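Local coordinates for protein beta-galactoside alpha-2,6-sialyltransferase (Photobacterium sp., PDB 2Z4T) that transfers sialic acid, probably from CMP-sialic acid, to beta-galactosides such as lactose in alpha-2,6 linkage, at residues Trp57-Thr60 against Gln65-Thr68; Asp85-Tyr90 against Lys191-Val196; Ser138-Pro143 against Ser328-Leu333. All coordinates share one frame; numbering follows the deposited sequence. Where two conformers were deposited one is given.

Contact 1. Residues Trp57-Thr60 against Gln65-Thr68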
loop_
_atom_site.group_PDB
_atom_site.type_symbol
_atom_site.label_atom_id
_atom_site.label_comp_id
_atom_site.label_asym_id
_atom_site.label_seq_id
_atom_site.Cartn_x
_atom_site.Cartn_y
_atom_site.Cartn_z
ATOM N N TRP A 57 18.754 41.999 6.975
ATOM C CA TRP A 57 17.792 40.918 7.216
ATOM C C TRP A 57 16.978 41.246 8.471
ATOM O O TRP A 57 17.533 41.679 9.489
ATOM C CB TRP A 57 18.489 39.593 7.441
ATOM C CG TRP A 57 18.828 38.825 6.214
ATOM C CD1 TRP A 57 20.080 38.618 5.699
ATOM C CD2 TRP A 57 17.911 38.111 5.357
ATOM N NE1 TRP A 57 19.995 37.820 4.579
ATOM C CE2 TRP A 57 18.682 37.495 4.346
ATOM C CE3 TRP A 57 16.516 37.942 5.344
ATOM C CZ2 TRP A 57 18.105 36.736 3.315
ATOM C CZ3 TRP A 57 15.939 37.161 4.325
ATOM C CH2 TRP A 57 16.741 36.571 3.326
ATOM N N VAL A 58 15.665 41.050 8.400
ATOM C CA VAL A 58 14.793 41.417 9.511
ATOM C C VAL A 58 13.701 40.376 9.710
ATOM O O VAL A 58 12.964 40.032 8.778
ATOM C CB VAL A 58 14.159 42.806 9.314
ATOM C CG1 VAL A 58 13.166 43.104 10.449
ATOM C CG2 VAL A 58 15.225 43.884 9.251
ATOM N N GLN A 59 13.597 39.862 10.932
ATOM C CA GLN A 59 12.472 39.004 11.246
ATOM C C GLN A 59 11.230 39.871 11.365
ATOM O O GLN A 59 11.189 40.873 12.085
ATOM C CB GLN A 59 12.682 38.188 12.502
ATOM C CG GLN A 59 11.560 37.195 12.698
ATOM C CD GLN A 59 11.745 36.338 13.911
ATOM O OE1 GLN A 59 10.769 35.941 14.549
ATOM N NE2 GLN A 59 12.993 36.036 14.241
ATOM N N THR A 60 10.213 39.442 10.659
ATOM C CA THR A 60 9.125 40.297 10.322
ATOM C C THR A 60 7.780 39.717 10.797
ATOM O O THR A 60 6.796 40.429 10.934
ATOM C CB THR A 60 9.277 40.594 8.816
ATOM O OG1 THR A 60 9.698 41.957 8.667
ATOM C CG2 THR A 60 8.064 40.330 8.041
ATOM N N GLN A 65 12.193 34.658 18.549
ATOM C CA GLN A 65 13.225 35.415 17.842
ATOM C C GLN A 65 14.308 34.481 17.318
ATOM O O GLN A 65 14.946 33.779 18.083
ATOM C CB GLN A 65 13.825 36.453 18.786
ATOM C CG GLN A 65 12.955 37.634 18.980
ATOM C CD GLN A 65 13.028 38.556 17.791
ATOM O OE1 GLN A 65 14.083 39.118 17.495
ATOM N NE2 GLN A 65 11.914 38.715 17.088
ATOM N N LEU A 66 14.525 34.481 16.010
ATOM C CA LEU A 66 15.414 33.489 15.383
ATOM C C LEU A 66 16.712 34.071 14.838
ATOM O O LEU A 66 17.669 33.322 14.575
ATOM C CB LEU A 66 14.694 32.745 14.245
ATOM C CG LEU A 66 13.347 32.075 14.473
ATOM C CD1 LEU A 66 13.030 31.200 13.261
ATOM C CD2 LEU A 66 13.319 31.250 15.748
ATOM N N LEU A 67 16.739 35.393 14.658
ATOM C CA LEU A 67 17.896 36.072 14.067
ATOM C C LEU A 67 18.902 36.582 15.123
ATOM O O LEU A 67 18.658 37.569 15.824
ATOM C CB LEU A 67 17.410 37.199 13.173
ATOM C CG LEU A 67 17.887 37.202 11.734
ATOM C CD1 LEU A 67 17.869 35.805 11.139
ATOM C CD2 LEU A 67 16.977 38.120 10.951
ATOM N N THR A 68 20.050 35.914 15.205
ATOM C CA THR A 68 20.960 36.080 16.353
ATOM C C THR A 68 22.140 37.060 16.148
ATOM O O THR A 68 23.239 36.813 16.660
ATOM C CB THR A 68 21.486 34.683 16.883
ATOM O OG1 THR A 68 22.197 33.999 15.839
ATOM C CG2 THR A 68 20.327 33.780 17.395
HETATM O O HOH W 1 11.287 40.702 14.914
#
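Gln59 and Leu67 lie across from each other, with their CA atoms 6.8 Å apart. Residues 57-60 belong to strand 52-61. Residues 65-68 form an irregular loop that folds back beside this strand after a short turn of the chain. One water links the strand backbone to the side chain of Gln65. It donates to Gln59 O at 2.8 Å and accepts from Gln65 NE2 at 3.0 Å. Gln65 serves it through a chain that turns about CB-CG (chi2 -77°), which brings the amide back toward the strand.

The side chains meet in two groups. The first is apolar. Leu67 CD2 approaches Trp57 CB at 4.1 Å and packs on the strand backbone, lying 3.8 Å from Gln59 N. The indole of Trp57 leads away from this loop, and its NE1 is hydrogen-bonded to Ile75 O. The second group is polar. Gln59, extended with CG anti to the backbone N (chi1 -173°), spans the gap and sets its amide beside Gln65 and Leu66. As modelled, Gln59 NE2 is 2.8 Å from Leu66 N. That amide is probably turned over, in which case the pair may be a hydrogen bond. The Gln59 and Gln65 amide planes are close to parallel, 17° apart.

Leu66 and Leu67 also touch strand 77-80, through Val79 for both and Leu77 for Leu67. Trp57 meets the ring of Phe94 on strand 88-98. Leu66 is partly exposed. Leu67 lies between strand 52-61 and strand 77-80, which belong to different sheets, and helps fill the interior of the immunoglobulin-like beta-sandwich.

Contact 2. Residues Asp85-Tyr90 against Lys191-Val196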
loop_
_atom_site.group_PDB
_atom_site.type_symbol
_atom_site.label_atom_id
_atom_site.label_comp_id
_atom_site.label_asym_id
_atom_site.label_seq_id
_atom_site.Cartn_x
_atom_site.Cartn_y
_atom_site.Cartn_z
ATOM N N ASP A 85 5.031 24.090 19.995
ATOM C CA ASP A 85 3.897 23.276 20.403
ATOM C C ASP A 85 2.868 23.183 19.282
ATOM O O ASP A 85 2.124 22.214 19.216
ATOM C CB ASP A 85 3.255 23.892 21.634
ATOM C CG ASP A 85 4.192 23.908 22.828
ATOM O OD1 ASP A 85 4.875 22.889 23.071
ATOM O OD2 ASP A 85 4.251 24.945 23.522
ATOM N N ASP A 86 2.836 24.207 18.423
ATOM C CA ASP A 86 1.870 24.337 17.338
ATOM C C ASP A 86 2.557 24.954 16.144
ATOM O O ASP A 86 3.323 25.919 16.287
ATOM C CB ASP A 86 0.718 25.253 17.745
ATOM C CG ASP A 86 -0.012 24.761 18.968
ATOM O OD1 ASP A 86 -0.468 23.596 18.973
ATOM O OD2 ASP A 86 -0.134 25.534 19.928
ATOM N N ASP A 87 2.280 24.409 14.967
ATOM C CA ASP A 87 2.790 24.933 13.716
ATOM C C ASP A 87 2.639 26.440 13.665
ATOM O O ASP A 87 1.657 26.991 14.162
ATOM C CB ASP A 87 2.051 24.294 12.534
ATOM C CG ASP A 87 2.258 22.774 12.455
ATOM O OD1 ASP A 87 3.020 22.198 13.293
ATOM O OD2 ASP A 87 1.655 22.152 11.537
ATOM N N GLU A 88 3.629 27.099 13.061
ATOM C CA GLU A 88 3.696 28.541 13.035
ATOM C C GLU A 88 4.543 29.040 11.870
ATOM O O GLU A 88 5.608 28.496 11.606
ATOM C CB GLU A 88 4.274 29.067 14.355
ATOM C CG GLU A 88 4.162 30.571 14.451
ATOM C CD GLU A 88 4.859 31.185 15.662
ATOM O OE1 GLU A 88 4.722 32.417 15.809
ATOM O OE2 GLU A 88 5.550 30.466 16.430
ATOM N N LYS A 89 4.063 30.095 11.212
ATOM C CA LYS A 89 4.803 30.772 10.150
ATOM C C LYS A 89 5.753 31.825 10.697
ATOM O O LYS A 89 5.408 32.561 11.628
ATOM C CB LYS A 89 3.841 31.378 9.096
ATOM C CG LYS A 89 3.078 30.262 8.303
ATOM C CD LYS A 89 2.071 30.791 7.262
ATOM C CE LYS A 89 1.225 29.642 6.648
ATOM N NZ LYS A 89 0.405 28.969 7.696
ATOM N N TYR A 90 6.961 31.861 10.129
ATOM C CA TYR A 90 7.979 32.866 10.456
ATOM C C TYR A 90 8.348 33.639 9.184
ATOM O O TYR A 90 8.474 33.036 8.116
ATOM C CB TYR A 90 9.211 32.209 11.126
ATOM C CG TYR A 90 8.958 31.908 12.582
ATOM C CD1 TYR A 90 8.196 30.810 12.961
ATOM C CD2 TYR A 90 9.426 32.763 13.582
ATOM C CE1 TYR A 90 7.912 30.559 14.299
ATOM C CE2 TYR A 90 9.152 32.525 14.921
ATOM C CZ TYR A 90 8.401 31.429 15.277
ATOM O OH TYR A 90 8.129 31.201 16.597
ATOM N N LYS A 191 13.248 14.009 18.313
ATOM C CA LYS A 191 12.384 15.076 17.838
ATOM C C LYS A 191 11.589 15.685 18.989
ATOM O O LYS A 191 11.085 14.966 19.870
ATOM C CB LYS A 191 11.457 14.544 16.744
ATOM C CG LYS A 191 12.212 14.092 15.489
ATOM C CD LYS A 191 13.058 15.232 14.963
ATOM C CE LYS A 191 13.362 15.076 13.491
ATOM N NZ LYS A 191 14.397 14.041 13.298
ATOM N N HIS A 192 11.454 17.001 19.012
ATOM C CA HIS A 192 10.799 17.508 20.198
ATOM C C HIS A 192 9.299 17.306 20.282
ATOM O O HIS A 192 8.813 17.069 21.394
ATOM C CB HIS A 192 11.374 18.824 20.739
ATOM C CG HIS A 192 12.627 18.598 21.521
ATOM N ND1 HIS A 192 12.662 18.623 22.897
ATOM C CD2 HIS A 192 13.863 18.218 21.121
ATOM C CE1 HIS A 192 13.881 18.323 23.307
ATOM N NE2 HIS A 192 14.628 18.072 22.249
ATOM N N ARG A 193 8.597 17.304 19.150
ATOM C CA ARG A 193 7.230 16.796 19.060
ATOM C C ARG A 193 7.256 15.955 17.770
ATOM O O ARG A 193 8.026 16.263 16.864
ATOM C CB ARG A 193 6.193 17.929 18.984
ATOM C CG ARG A 193 6.409 18.874 17.793
ATOM C CD ARG A 193 5.375 19.974 17.688
ATOM N NE ARG A 193 5.793 20.964 16.690
ATOM C CZ ARG A 193 4.956 21.668 15.921
ATOM N NH1 ARG A 193 3.630 21.490 16.018
ATOM N NH2 ARG A 193 5.437 22.541 15.040
ATOM N N LEU A 194 6.444 14.895 17.705
ATOM C CA LEU A 194 6.451 13.976 16.569
ATOM C C LEU A 194 5.049 13.465 16.264
ATOM O O LEU A 194 4.392 12.877 17.134
ATOM C CB LEU A 194 7.413 12.795 16.807
ATOM C CG LEU A 194 7.677 11.872 15.603
ATOM C CD1 LEU A 194 8.443 12.597 14.459
ATOM C CD2 LEU A 194 8.398 10.577 16.014
ATOM N N ASN A 195 4.589 13.734 15.041
ATOM C CA ASN A 195 3.395 13.088 14.515
ATOM C C ASN A 195 3.773 11.780 13.820
ATOM O O ASN A 195 4.667 11.760 12.965
ATOM C CB ASN A 195 2.632 14.011 13.558
ATOM C CG ASN A 195 1.931 15.153 14.282
ATOM O OD1 ASN A 195 1.597 15.059 15.472
ATOM N ND2 ASN A 195 1.708 16.242 13.566
ATOM N N VAL A 196 3.113 10.693 14.216
ATOM C CA VAL A 196 3.321 9.380 13.582
ATOM C C VAL A 196 2.036 8.853 12.932
ATOM O O VAL A 196 0.967 8.828 13.556
ATOM C CB VAL A 196 3.859 8.323 14.581
ATOM C CG1 VAL A 196 3.994 6.969 13.914
ATOM C CG2 VAL A 196 5.188 8.758 15.157
#
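Arg193 lays its guanidinium over the backbone of Asp86 and reaches the carboxylate of Asp87. This is a salt bridge between two domains. Residues 85-90 lead into strand 88-98 of the immunoglobulin-like beta-sandwich. Residues 191-196 run from the end of a helix into strand 194-201 of the GT-B glycosyltransferase part. Strand 103-122, beside them, runs on from the sandwich into the GT-B part.

Asp86 N sits over one face of the guanidinium. Asp87 OD1 comes in at its edge, near its plane, and is shared by both terminal nitrogens. It is 2.9 Å from Arg193 NH1 and 3.0 Å from Arg193 NH2. Both hydrogen bonds are weak, because a single oxygen placed between two nitrogens bends each N-H away from a straight line. The angles at the hydrogens are 128° for NH1 and 125° for NH2. The carboxylate and guanidinium planes are steeply turned, 69° apart, so the two groups do not form a flat pair.

The reach of Arg193 comes from its chain, which is extended from CG to NE. Other acids lie close by. Asp86 OD1 is 5.5 Å from Arg193 NH1, near enough to add to the favourable electrostatics, probably weakly. Asp36 OD2 makes a second salt bridge with Arg193 NH2. The arginine is thus held by two carboxylates of the sandwich side, at a largely exposed junction.

Asp87 OD1 accepts from three nitrogens: the two of Arg193, weakly, and the backbone N of Ala114.

Contact 3. Residues Ser138-Pro143 against Ser328-Leu333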
loop_
_atom_site.group_PDB
_atom_site.type_symbol
_atom_site.label_atom_id
_atom_site.label_comp_id
_atom_site.label_asym_id
_atom_site.label_seq_id
_atom_site.Cartn_x
_atom_site.Cartn_y
_atom_site.Cartn_z
ATOM N N SER A 138 1.247 11.437 -0.428
ATOM C CA SER A 138 1.732 12.130 0.740
ATOM C C SER A 138 2.982 12.939 0.419
ATOM O O SER A 138 3.260 13.965 1.051
ATOM C CB SER A 138 1.977 11.133 1.878
ATOM O OG SER A 138 2.680 11.726 2.948
ATOM N N GLU A 139 3.747 12.490 -0.561
ATOM C CA GLU A 139 4.966 13.214 -0.882
ATOM C C GLU A 139 4.586 14.613 -1.354
ATOM O O GLU A 139 5.317 15.564 -1.103
ATOM C CB GLU A 139 5.814 12.476 -1.915
ATOM C CG GLU A 139 7.172 13.114 -2.202
ATOM C CD GLU A 139 7.125 14.309 -3.167
ATOM O OE1 GLU A 139 6.104 14.526 -3.881
ATOM O OE2 GLU A 139 8.140 15.045 -3.209
ATOM N N GLU A 140 3.435 14.735 -2.010
ATOM C CA GLU A 140 2.907 16.046 -2.357
ATOM C C GLU A 140 2.287 16.831 -1.184
ATOM O O GLU A 140 2.595 18.004 -1.003
ATOM C CB GLU A 140 1.882 15.944 -3.467
ATOM C CG GLU A 140 1.112 17.230 -3.612
ATOM C CD GLU A 140 0.113 17.184 -4.719
ATOM O OE1 GLU A 140 0.239 16.305 -5.607
ATOM O OE2 GLU A 140 -0.805 18.040 -4.706
ATOM N N GLU A 141 1.394 16.196 -0.430
ATOM C CA GLU A 141 0.659 16.858 0.651
ATOM C C GLU A 141 1.531 17.152 1.858
ATOM O O GLU A 141 1.326 18.162 2.519
ATOM C CB GLU A 141 -0.534 16.018 1.107
ATOM C CG GLU A 141 -1.625 15.894 0.067
ATOM C CD GLU A 141 -2.846 15.155 0.579
ATOM O OE1 GLU A 141 -2.731 14.437 1.613
ATOM O OE2 GLU A 141 -3.921 15.301 -0.069
ATOM N N ASN A 142 2.491 16.267 2.140
ATOM C CA ASN A 142 3.352 16.382 3.323
ATOM C C ASN A 142 4.814 16.197 2.978
ATOM O O ASN A 142 5.419 15.191 3.349
ATOM C CB ASN A 142 2.936 15.359 4.386
ATOM C CG ASN A 142 1.456 15.407 4.689
ATOM O OD1 ASN A 142 0.698 14.529 4.280
ATOM N ND2 ASN A 142 1.031 16.445 5.391
ATOM N N PRO A 143 5.394 17.173 2.265
ATOM C CA PRO A 143 6.798 17.101 1.826
ATOM C C PRO A 143 7.824 16.819 2.930
ATOM O O PRO A 143 8.869 16.232 2.648
ATOM C CB PRO A 143 7.059 18.487 1.217
ATOM C CG PRO A 143 5.876 19.367 1.693
ATOM C CD PRO A 143 4.735 18.417 1.820
ATOM N N SER A 328 0.512 13.599 -13.632
ATOM C CA SER A 328 1.174 12.709 -14.591
ATOM C C SER A 328 2.589 12.292 -14.159
ATOM O O SER A 328 3.037 11.194 -14.506
ATOM C CB SER A 328 1.170 13.302 -15.990
ATOM O OG SER A 328 1.675 14.614 -15.918
ATOM N N LYS A 329 3.276 13.148 -13.405
ATOM C CA LYS A 329 4.587 12.796 -12.886
ATOM C C LYS A 329 4.451 11.678 -11.844
ATOM O O LYS A 329 5.217 10.698 -11.867
ATOM C CB LYS A 329 5.277 14.013 -12.274
ATOM C CG LYS A 329 6.250 13.695 -11.142
ATOM C CD LYS A 329 7.537 13.111 -11.688
ATOM C CE LYS A 329 8.469 12.720 -10.554
ATOM N NZ LYS A 329 9.491 11.756 -11.050
ATOM N N GLN A 330 3.473 11.832 -10.953
ATOM C CA GLN A 330 3.108 10.800 -9.978
ATOM C C GLN A 330 2.722 9.449 -10.637
ATOM O O GLN A 330 3.155 8.377 -10.202
ATOM C CB GLN A 330 1.973 11.325 -9.081
ATOM C CG GLN A 330 2.392 12.480 -8.147
ATOM C CD GLN A 330 1.231 13.076 -7.362
ATOM O OE1 GLN A 330 0.132 13.292 -7.898
ATOM N NE2 GLN A 330 1.467 13.342 -6.080
ATOM N N GLN A 331 1.917 9.496 -11.689
ATOM C CA GLN A 331 1.559 8.271 -12.401
ATOM C C GLN A 331 2.794 7.543 -12.957
ATOM O O GLN A 331 2.870 6.315 -12.877
ATOM C CB GLN A 331 0.561 8.550 -13.524
ATOM C CG GLN A 331 -0.778 9.077 -13.034
ATOM C CD GLN A 331 -1.855 9.035 -14.126
ATOM O OE1 GLN A 331 -3.050 9.132 -13.829
ATOM N NE2 GLN A 331 -1.438 8.862 -15.381
ATOM N N GLU A 332 3.762 8.298 -13.487
ATOM C CA GLU A 332 4.990 7.703 -14.012
ATOM C C GLU A 332 5.843 7.116 -12.902
ATOM O O GLU A 332 6.399 6.033 -13.047
ATOM C CB GLU A 332 5.817 8.721 -14.796
ATOM C CG GLU A 332 7.100 8.153 -15.439
ATOM C CD GLU A 332 8.115 9.237 -15.751
ATOM O OE1 GLU A 332 8.611 9.292 -16.893
ATOM O OE2 GLU A 332 8.406 10.066 -14.863
ATOM N N LEU A 333 5.950 7.835 -11.795
ATOM C CA LEU A 333 6.749 7.356 -10.688
ATOM C C LEU A 333 6.132 6.059 -10.131
ATOM O O LEU A 333 6.847 5.094 -9.855
ATOM C CB LEU A 333 6.886 8.435 -9.612
ATOM C CG LEU A 333 7.661 8.061 -8.346
ATOM C CD1 LEU A 333 9.128 7.630 -8.656
ATOM C CD2 LEU A 333 7.588 9.222 -7.335
HETATM O O HOH W 2 4.095 12.890 -5.159
#
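Glu140 and Gln330 are the residues that touch directly here, and the contact is small, with 77 Å² buried in all. Residues 138-143 are the last turn of helix 126-141 and the loop after it. Residues 328-333 open helix 328-338. The backbones stay well apart, with the CA atoms of Glu140 and Gln330 9.3 Å from each other.

The direct polar approach is between Glu140 OE1 and Gln330 NE2, 3.2 Å apart. Both side chains are extended beyond CG and meet at about a right angle. The carboxylate and amide planes are 29° apart. The amide nitrogen also lies against the aliphatic root of the glutamate, with Gln330 NE2 3.7 Å from Glu140 CB.

A water makes the second link. It accepts from Gln330 NE2 at 2.8 Å and donates to Glu139 OE1 at 2.9 Å. Glu139 OE1 is 5.3 Å from Gln330 NE2, too far for direct contact; the water bridges the gap. The Glu139 chain turns at chi2, -80°, which swings the carboxylate to the water. Gln330 is buried. Its NE2 faces two successive glutamates of one helix, one of them through the water.

Other hydrogen bonds lie at each helix end: Asn142 N to Ser138 O, and Gln330 N to the side-chain OD1 of Asn327.

Helix 158-164 touches both helices. Its Leu164 meets Glu139 and Leu333, and its Glu163 forms a salt bridge with Lys329. On the sheet side, Ser138 OG bonds Glu118 of strand 103-122 and Arg147 of strand 146-151.

Overall arrangement
Contacts 1 and 2 are neighbours, their centres 20 Å apart, and they touch: Leu66 CD1 packs on Tyr90 CD2 at 3.9 Å. Both reach one sheet, in which strands 52-61 and 88-98 are adjacent. Contact 1 lies within the beta-sandwich, and contact 2 joins that domain to the GT-B part. Contact 3 joins two helices inside the GT-B part. Its centre is 23 Å from that of contact 2, with nearest atoms about 8 Å apart, and 33 Å from that of contact 1. Strand 103-122 neighbours contacts 2 and 3. All three lie away from the CMP, glycan and magnesium sites.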